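Local coordinates for protein Pcdhgb2 (Mus musculus, PDB 5SZR) that probably mediates calcium-dependent cell adhesion and may help specify neuronal connections in the brain, here as its extracellular cadherin domains 3 to 6, at residues K76-N81 and V98-E103; G348-K353 and T386-T391; P377-L382 and T391-G396. One frame throughout, in Å; residues are numbered along the deposited sequence.

Contact 1 (K76-N81 and V98-E103). With CA (calcium ion), chain K.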
# COMPACT_ATOMS: atom_id res chain seq x y z
N LYS A 76 36.91 47.27 8.93
CA LYS A 76 37.69 47.13 7.72
C LYS A 76 38.96 47.98 7.71
O LYS A 76 39.83 47.76 6.86
CB LYS A 76 36.84 47.48 6.49
CG LYS A 76 35.64 46.59 6.31
CD LYS A 76 34.84 46.99 5.08
CE LYS A 76 33.51 46.28 5.03
NZ LYS A 76 32.60 46.91 4.03
N SER A 77 39.09 48.95 8.62
CA SER A 77 40.25 49.83 8.59
C SER A 77 40.43 50.49 9.95
O SER A 77 39.48 50.64 10.72
CB SER A 77 40.12 50.90 7.50
OG SER A 77 39.02 51.75 7.75
N TYR A 78 41.67 50.89 10.22
CA TYR A 78 42.03 51.60 11.44
C TYR A 78 42.91 52.79 11.10
O TYR A 78 43.80 52.70 10.25
CB TYR A 78 42.77 50.69 12.44
CG TYR A 78 41.97 49.51 12.93
CD1 TYR A 78 41.14 49.62 14.04
CD2 TYR A 78 42.07 48.27 12.31
CE1 TYR A 78 40.41 48.53 14.50
CE2 TYR A 78 41.35 47.18 12.76
CZ TYR A 78 40.52 47.32 13.85
OH TYR A 78 39.81 46.23 14.31
N THR A 79 42.67 53.91 11.79
CA THR A 79 43.45 55.13 11.65
C THR A 79 44.25 55.33 12.93
O THR A 79 43.68 55.51 14.01
CB THR A 79 42.55 56.33 11.37
OG1 THR A 79 42.06 56.26 10.02
CG2 THR A 79 43.32 57.63 11.55
N LEU A 80 45.58 55.32 12.80
CA LEU A 80 46.48 55.43 13.93
C LEU A 80 47.26 56.73 13.82
O LEU A 80 47.99 56.94 12.84
CB LEU A 80 47.44 54.24 14.00
CG LEU A 80 46.94 52.92 14.59
CD1 LEU A 80 45.86 52.27 13.73
CD2 LEU A 80 48.11 51.95 14.81
N ASN A 81 47.11 57.61 14.80
CA ASN A 81 47.88 58.84 14.90
C ASN A 81 48.89 58.68 16.03
O ASN A 81 48.50 58.37 17.16
CB ASN A 81 46.98 60.04 15.14
CG ASN A 81 45.88 60.16 14.10
OD1 ASN A 81 46.13 60.09 12.90
ND2 ASN A 81 44.65 60.33 14.57
N VAL A 98 45.65 51.71 8.50
CA VAL A 98 45.75 50.26 8.48
C VAL A 98 44.53 49.71 7.76
O VAL A 98 43.39 49.88 8.21
CB VAL A 98 45.85 49.68 9.90
CG1 VAL A 98 45.89 48.16 9.86
CG2 VAL A 98 47.09 50.22 10.60
N LYS A 99 44.77 49.04 6.64
CA LYS A 99 43.72 48.43 5.84
C LYS A 99 43.64 46.95 6.19
O LYS A 99 44.67 46.27 6.30
CB LYS A 99 44.00 48.62 4.35
CG LYS A 99 43.08 47.84 3.44
CD LYS A 99 43.42 48.11 1.98
CE LYS A 99 42.57 47.25 1.06
NZ LYS A 99 42.88 47.48 -0.38
N ILE A 100 42.42 46.45 6.39
CA ILE A 100 42.20 45.05 6.73
C ILE A 100 41.73 44.32 5.48
O ILE A 100 40.95 44.86 4.69
CB ILE A 100 41.17 44.92 7.88
CG1 ILE A 100 41.59 45.78 9.06
CG2 ILE A 100 41.03 43.46 8.31
CD1 ILE A 100 42.98 45.48 9.59
N LEU A 101 42.23 43.10 5.30
CA LEU A 101 41.87 42.28 4.15
C LEU A 101 40.88 41.21 4.56
O LEU A 101 41.01 40.59 5.62
CB LEU A 101 43.12 41.64 3.54
CG LEU A 101 44.07 42.64 2.89
CD1 LEU A 101 45.32 41.95 2.36
CD2 LEU A 101 43.36 43.41 1.79
N ASP A 102 39.87 41.00 3.71
CA ASP A 102 38.83 40.03 4.00
C ASP A 102 39.32 38.62 3.71
O ASP A 102 39.84 38.34 2.63
CB ASP A 102 37.59 40.33 3.16
CG ASP A 102 36.58 39.19 3.17
OD1 ASP A 102 36.32 38.64 4.26
OD2 ASP A 102 36.07 38.85 2.08
N GLU A 103 39.16 37.73 4.69
CA GLU A 103 39.39 36.31 4.53
C GLU A 103 38.06 35.57 4.60
O GLU A 103 37.08 36.05 5.16
CB GLU A 103 40.34 35.76 5.60
CG GLU A 103 41.70 36.44 5.66
CD GLU A 103 42.57 36.12 4.45
OE1 GLU A 103 43.24 37.04 3.94
OE2 GLU A 103 42.57 34.94 4.02
CA CA K . 35.69 37.54 6.56

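Contact 2 (G348-K353 and T386-T391)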
# COMPACT_ATOMS: atom_id res chain seq x y z
N GLY A 348 -35.52 -66.25 -19.45
CA GLY A 348 -35.52 -64.92 -20.02
C GLY A 348 -36.89 -64.32 -20.21
O GLY A 348 -36.99 -63.12 -20.52
N TYR A 349 -37.95 -65.11 -20.03
CA TYR A 349 -39.32 -64.61 -20.11
C TYR A 349 -39.50 -63.43 -19.16
O TYR A 349 -39.25 -63.55 -17.96
CB TYR A 349 -40.31 -65.73 -19.77
CG TYR A 349 -41.76 -65.33 -19.84
CD1 TYR A 349 -42.52 -65.57 -20.97
CD2 TYR A 349 -42.38 -64.70 -18.76
CE1 TYR A 349 -43.85 -65.19 -21.04
CE2 TYR A 349 -43.71 -64.32 -18.82
CZ TYR A 349 -44.43 -64.57 -19.96
OH TYR A 349 -45.75 -64.19 -20.02
N LEU A 350 -39.96 -62.31 -19.71
CA LEU A 350 -40.13 -61.09 -18.92
C LEU A 350 -41.46 -61.13 -18.19
O LEU A 350 -42.52 -60.95 -18.79
CB LEU A 350 -40.04 -59.85 -19.82
CG LEU A 350 -40.27 -58.53 -19.09
CD1 LEU A 350 -39.12 -58.23 -18.14
CD2 LEU A 350 -40.46 -57.39 -20.08
N VAL A 351 -41.42 -61.38 -16.88
CA VAL A 351 -42.64 -61.41 -16.08
C VAL A 351 -43.20 -60.00 -15.92
O VAL A 351 -44.38 -59.74 -16.19
CB VAL A 351 -42.38 -62.07 -14.71
CG1 VAL A 351 -43.64 -62.05 -13.87
CG2 VAL A 351 -41.87 -63.48 -14.90
N THR A 352 -42.36 -59.08 -15.46
CA THR A 352 -42.73 -57.67 -15.35
C THR A 352 -41.45 -56.87 -15.18
O THR A 352 -40.35 -57.42 -15.11
CB THR A 352 -43.70 -57.43 -14.19
OG1 THR A 352 -44.13 -56.06 -14.20
CG2 THR A 352 -43.04 -57.74 -12.86
N LYS A 353 -41.61 -55.55 -15.12
CA LYS A 353 -40.48 -54.64 -15.03
C LYS A 353 -40.82 -53.57 -14.01
O LYS A 353 -41.78 -52.82 -14.20
CB LYS A 353 -40.17 -54.02 -16.40
CG LYS A 353 -39.04 -53.02 -16.41
CD LYS A 353 -38.78 -52.58 -17.83
CE LYS A 353 -37.82 -51.42 -17.90
NZ LYS A 353 -37.58 -51.05 -19.33
N THR A 386 -31.90 -52.62 -14.54
CA THR A 386 -33.09 -52.53 -15.37
C THR A 386 -34.39 -52.72 -14.59
O THR A 386 -35.43 -52.19 -14.98
CB THR A 386 -33.02 -53.56 -16.50
OG1 THR A 386 -33.03 -54.88 -15.95
CG2 THR A 386 -31.74 -53.37 -17.31
N GLY A 387 -34.35 -53.45 -13.47
CA GLY A 387 -35.59 -53.75 -12.79
C GLY A 387 -36.49 -54.70 -13.56
O GLY A 387 -37.69 -54.76 -13.30
N GLU A 388 -35.93 -55.43 -14.53
CA GLU A 388 -36.67 -56.43 -15.27
C GLU A 388 -36.71 -57.73 -14.47
O GLU A 388 -35.67 -58.22 -14.02
CB GLU A 388 -36.04 -56.66 -16.64
CG GLU A 388 -35.97 -55.42 -17.50
CD GLU A 388 -35.12 -55.62 -18.75
OE1 GLU A 388 -34.44 -56.66 -18.84
OE2 GLU A 388 -35.14 -54.74 -19.63
N VAL A 389 -37.91 -58.27 -14.29
CA VAL A 389 -38.11 -59.52 -13.57
C VAL A 389 -38.28 -60.62 -14.62
O VAL A 389 -39.29 -60.66 -15.33
CB VAL A 389 -39.33 -59.45 -12.65
CG1 VAL A 389 -39.60 -60.81 -12.01
CG2 VAL A 389 -39.13 -58.37 -11.59
N ARG A 390 -37.29 -61.50 -14.72
CA ARG A 390 -37.31 -62.57 -15.71
C ARG A 390 -37.21 -63.93 -15.02
O ARG A 390 -36.71 -64.04 -13.90
CB ARG A 390 -36.16 -62.41 -16.72
CG ARG A 390 -36.29 -61.14 -17.55
CD ARG A 390 -35.04 -60.83 -18.36
NE ARG A 390 -35.21 -59.59 -19.12
CZ ARG A 390 -35.65 -59.53 -20.37
NH1 ARG A 390 -35.95 -60.64 -21.03
NH2 ARG A 390 -35.79 -58.36 -20.98
N THR A 391 -37.71 -64.96 -15.70
CA THR A 391 -37.41 -66.32 -15.28
C THR A 391 -35.95 -66.62 -15.58
O THR A 391 -35.43 -66.22 -16.63
CB THR A 391 -38.32 -67.33 -15.98
OG1 THR A 391 -38.06 -67.31 -17.39
CG2 THR A 391 -39.79 -67.01 -15.73

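Contact 3 (P377-L382 and T391-G396)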
# COMPACT_ATOMS: atom_id res chain seq x y z
N PRO A 377 -35.20 -68.83 -4.47
CA PRO A 377 -34.10 -68.05 -5.04
C PRO A 377 -33.53 -68.73 -6.28
O PRO A 377 -33.28 -69.94 -6.29
CB PRO A 377 -33.07 -68.01 -3.90
CG PRO A 377 -33.85 -68.35 -2.66
CD PRO A 377 -34.90 -69.30 -3.11
N GLY A 378 -33.34 -67.95 -7.33
CA GLY A 378 -32.80 -68.43 -8.58
C GLY A 378 -33.83 -68.79 -9.62
O GLY A 378 -33.48 -68.94 -10.80
N LEU A 379 -35.09 -68.96 -9.22
CA LEU A 379 -36.15 -69.14 -10.21
C LEU A 379 -36.33 -67.89 -11.05
O LEU A 379 -36.45 -67.96 -12.28
CB LEU A 379 -37.46 -69.53 -9.53
CG LEU A 379 -38.62 -69.78 -10.48
CD1 LEU A 379 -38.27 -70.94 -11.40
CD2 LEU A 379 -39.90 -70.05 -9.72
N PHE A 380 -36.36 -66.73 -10.40
CA PHE A 380 -36.48 -65.44 -11.06
C PHE A 380 -35.20 -64.64 -10.87
O PHE A 380 -34.54 -64.72 -9.82
CB PHE A 380 -37.66 -64.63 -10.52
CG PHE A 380 -39.00 -65.26 -10.78
CD1 PHE A 380 -39.59 -65.17 -12.03
CD2 PHE A 380 -39.67 -65.93 -9.77
CE1 PHE A 380 -40.83 -65.75 -12.27
CE2 PHE A 380 -40.91 -66.51 -10.00
CZ PHE A 380 -41.49 -66.42 -11.25
N SER A 381 -34.84 -63.87 -11.89
CA SER A 381 -33.74 -62.93 -11.82
C SER A 381 -34.29 -61.51 -11.87
O SER A 381 -35.37 -61.25 -12.40
CB SER A 381 -32.75 -63.14 -12.96
OG SER A 381 -33.30 -62.72 -14.20
N LEU A 382 -33.52 -60.57 -11.31
CA LEU A 382 -33.91 -59.17 -11.21
C LEU A 382 -32.76 -58.31 -11.71
O LEU A 382 -31.69 -58.29 -11.10
CB LEU A 382 -34.29 -58.81 -9.77
CG LEU A 382 -34.66 -57.34 -9.54
CD1 LEU A 382 -35.86 -56.95 -10.39
CD2 LEU A 382 -34.94 -57.09 -8.06
N THR A 391 -37.71 -64.96 -15.70
CA THR A 391 -37.41 -66.32 -15.28
C THR A 391 -35.95 -66.62 -15.58
O THR A 391 -35.43 -66.22 -16.63
CB THR A 391 -38.32 -67.33 -15.98
OG1 THR A 391 -38.06 -67.31 -17.39
CG2 THR A 391 -39.79 -67.01 -15.73
N ALA A 392 -35.28 -67.31 -14.66
CA ALA A 392 -33.88 -67.64 -14.83
C ALA A 392 -33.64 -69.10 -15.17
O ALA A 392 -32.54 -69.44 -15.60
CB ALA A 392 -33.08 -67.27 -13.56
N ARG A 393 -34.63 -69.96 -14.98
CA ARG A 393 -34.49 -71.37 -15.28
C ARG A 393 -35.86 -71.93 -15.65
O ARG A 393 -36.90 -71.37 -15.29
CB ARG A 393 -33.90 -72.14 -14.09
CG ARG A 393 -34.86 -72.29 -12.91
CD ARG A 393 -34.34 -73.29 -11.90
NE ARG A 393 -35.39 -73.75 -10.99
CZ ARG A 393 -35.60 -73.26 -9.77
NH1 ARG A 393 -36.58 -73.74 -9.03
NH2 ARG A 393 -34.82 -72.30 -9.30
N ALA A 394 -35.85 -73.04 -16.38
CA ALA A 394 -37.10 -73.71 -16.72
C ALA A 394 -37.81 -74.13 -15.44
O ALA A 394 -37.18 -74.62 -14.49
CB ALA A 394 -36.85 -74.91 -17.62
N LEU A 395 -39.12 -73.92 -15.40
CA LEU A 395 -39.89 -74.27 -14.22
C LEU A 395 -39.87 -75.78 -13.99
O LEU A 395 -40.09 -76.56 -14.92
CB LEU A 395 -41.33 -73.77 -14.38
CG LEU A 395 -42.16 -73.74 -13.10
CD1 LEU A 395 -41.47 -72.89 -12.05
CD2 LEU A 395 -43.55 -73.22 -13.39
N GLY A 396 -39.58 -76.18 -12.75
CA GLY A 396 -39.51 -77.58 -12.41
C GLY A 396 -40.82 -78.13 -11.89
O GLY A 396 -41.73 -77.39 -11.52
O HOH W 1 -32.83 -64.83 -16.33

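Contact 1 (K76-N81 and V98-E103)
Ser77 faces Lys99 and Tyr78 faces Val98 where strands 77-81 and 98-101 run antiparallel, their axes 4.8 Å apart at closest approach and 163° apart in direction. In the cadherin fold these are the F and G strands, a beta hairpin of extracellular domain 3. Tyr78 and Val98 form a hydrogen-bonded pair: Tyr78 N donates to Val98 O, and Val98 N returns a bond of 2.7 Å to Tyr78 O that is nearly straight at the hydrogen (168°). Ser77 and Lys99 form the adjoining non-hydrogen-bonded pair, and there Ser77 CA approaches Val98 O to 3.2 Å in a CA-H...O contact, a second hold on a carbonyl already bonded. One step on, Ile100 N reaches Lys76 O at 2.9 Å, with the donor standing above the carbonyl plane instead of in it.

Tyr78, Leu80, Val98 and Ile100 make the apolar part of the contact. Ile100 comes at the edge of the Tyr78 ring, in its plane, with Ile100 CD1 3.9 Å from Tyr78 CE2. The isoleucine's CG1 branch lies beside its own backbone N (chi1 -53°), which carries the chain across toward the tyrosine. Phe55 meets the same ring edge-to-face. On the same face as Tyr78, the CG2 branch of Val98 touches Leu80 CD1 at 3.9 Å, while Val12 and Leu14 of strand 9-15 pack against Val98.

Beyond Leu101 the chain leaves the sheet and enters the interdomain calcium site. Glu16, which also touches Ile100, joins Glu73, Asp105 and, from the following domain, Asp138 around the metal. The segment supplies two ligands of different kinds: a carboxylate oxygen, Asp102 OD1, 2.6 Å from the calcium ion, and a backbone oxygen, Glu103 O, 2.5 Å from it.

Contact 2 (G348-K353 and T386-T391)
Arg390 reaches across to Gly348, its NH1 donating to the backbone O at 2.7 Å; the nitrogen lies in the carbonyl plane, although the oxygen is tilted from the guanidinium plane. On its own strand, NE and NH2 both grip Glu388 OE1, each at 3.0 Å and from the same face of the carboxylate, in a side-on salt bridge. Leu350 CD1 covers one guanidinium face, offset toward the rim. With an alanine in place of Arg390, Gly348 O would probably lose this donor, Glu388 OE1 the two nitrogens that grip it, and Leu350 the flat group it covers. Lys353 runs alongside Glu388, its NZ 4.4 Å from OE2, too far for a salt bridge.

The backbone pairing brings these side chains together. Val351 and Thr352 both face Val389 in a classic beta bulge: Val389 O takes a bond of 2.7 Å from Val351 N and a weak one from Thr352 N, while Val389 N donates to Thr352 O. Thr391 N bonds to Tyr349 O, and Gly348 N to Thr391 O. Val389 packs on Leu423 and Leu425. The B and E strands of this cadherin domain thus pair a largely apolar inner face with an outer face where opposite charges probably stabilise one another.

Contact 3 (P377-L382 and T391-G396)
Leu379 is the tightly packed centre of this contact, its side chain set against Arg393 and Leu395 and its carbonyl turned to the backbone of Thr391 and Ala392. Its CD1 sits over the centre of the Arg393 guanidinium face, 3.9 Å from CZ, and the two side chains cross at about a right angle. CB reaches the NH2 end of the same group. The leucine's CG is anti to the backbone N (chi1 -179°), and from there CD1 also meets Leu395 CD1 at 3.8 Å, with Phe427 of strand 418-428 packing against both leucines. The backbone adds one strong link: Ala392 N donates to Leu379 O at 2.7 Å, almost straight at the hydrogen (172°), though tilted from the carbonyl plane. Next to it, Thr391 turns its methyl CG2 to the Phe380 ring, 3.8 Å from CE1, while Leu379 CG lies over one face of that ring near its rim.

The Arg393 guanidinium thus offers its face to hydrocarbon, while its charge is met by Asp376 and Asp399, which both form salt bridges with NH1. These two salt bridges probably help to fix the rotation of the flat group over Leu379.

The side toward solvent is looser. The exposed Ala392 does bring its CB to 3.3 Å from Gly378 O, but meets Ser381 CB only distantly. There a water bridges the segments: it lies 3.0 Å from Ser381 OG and donates to Thr391 O, also at 3.0 Å. Gly378 has backbone angles that call for glycine, and with them the chain turns into strand 380-382.

Phe380 and Thr391 are an antiparallel non-hydrogen-bonded pair with diverging side chains, at the open end of the D-E hairpin, on the edge of the A-B-E-D sheet of the cadherin beta sandwich.

Overall arrangement
Contact 1 comes first along the chain and lies in the first of the four cadherin domains; contacts 2 and 3 lie together in the last. The centre of contact 1 is about 137 Å from that of contact 2 and 142 Å from that of contact 3, on the opposite side of the chain's centre, as expected of domains strung end to end. Contacts 2 and 3 have centres about 10 Å apart, alternate along the chain and share Thr391. Strand 388-391 lies between 350-357 and 380-382 in one sheet, so contacts 2 and 3 join successive strand pairs. Contact 1 runs into a calcium-bound domain junction; the other two build a single domain's sheet far from it.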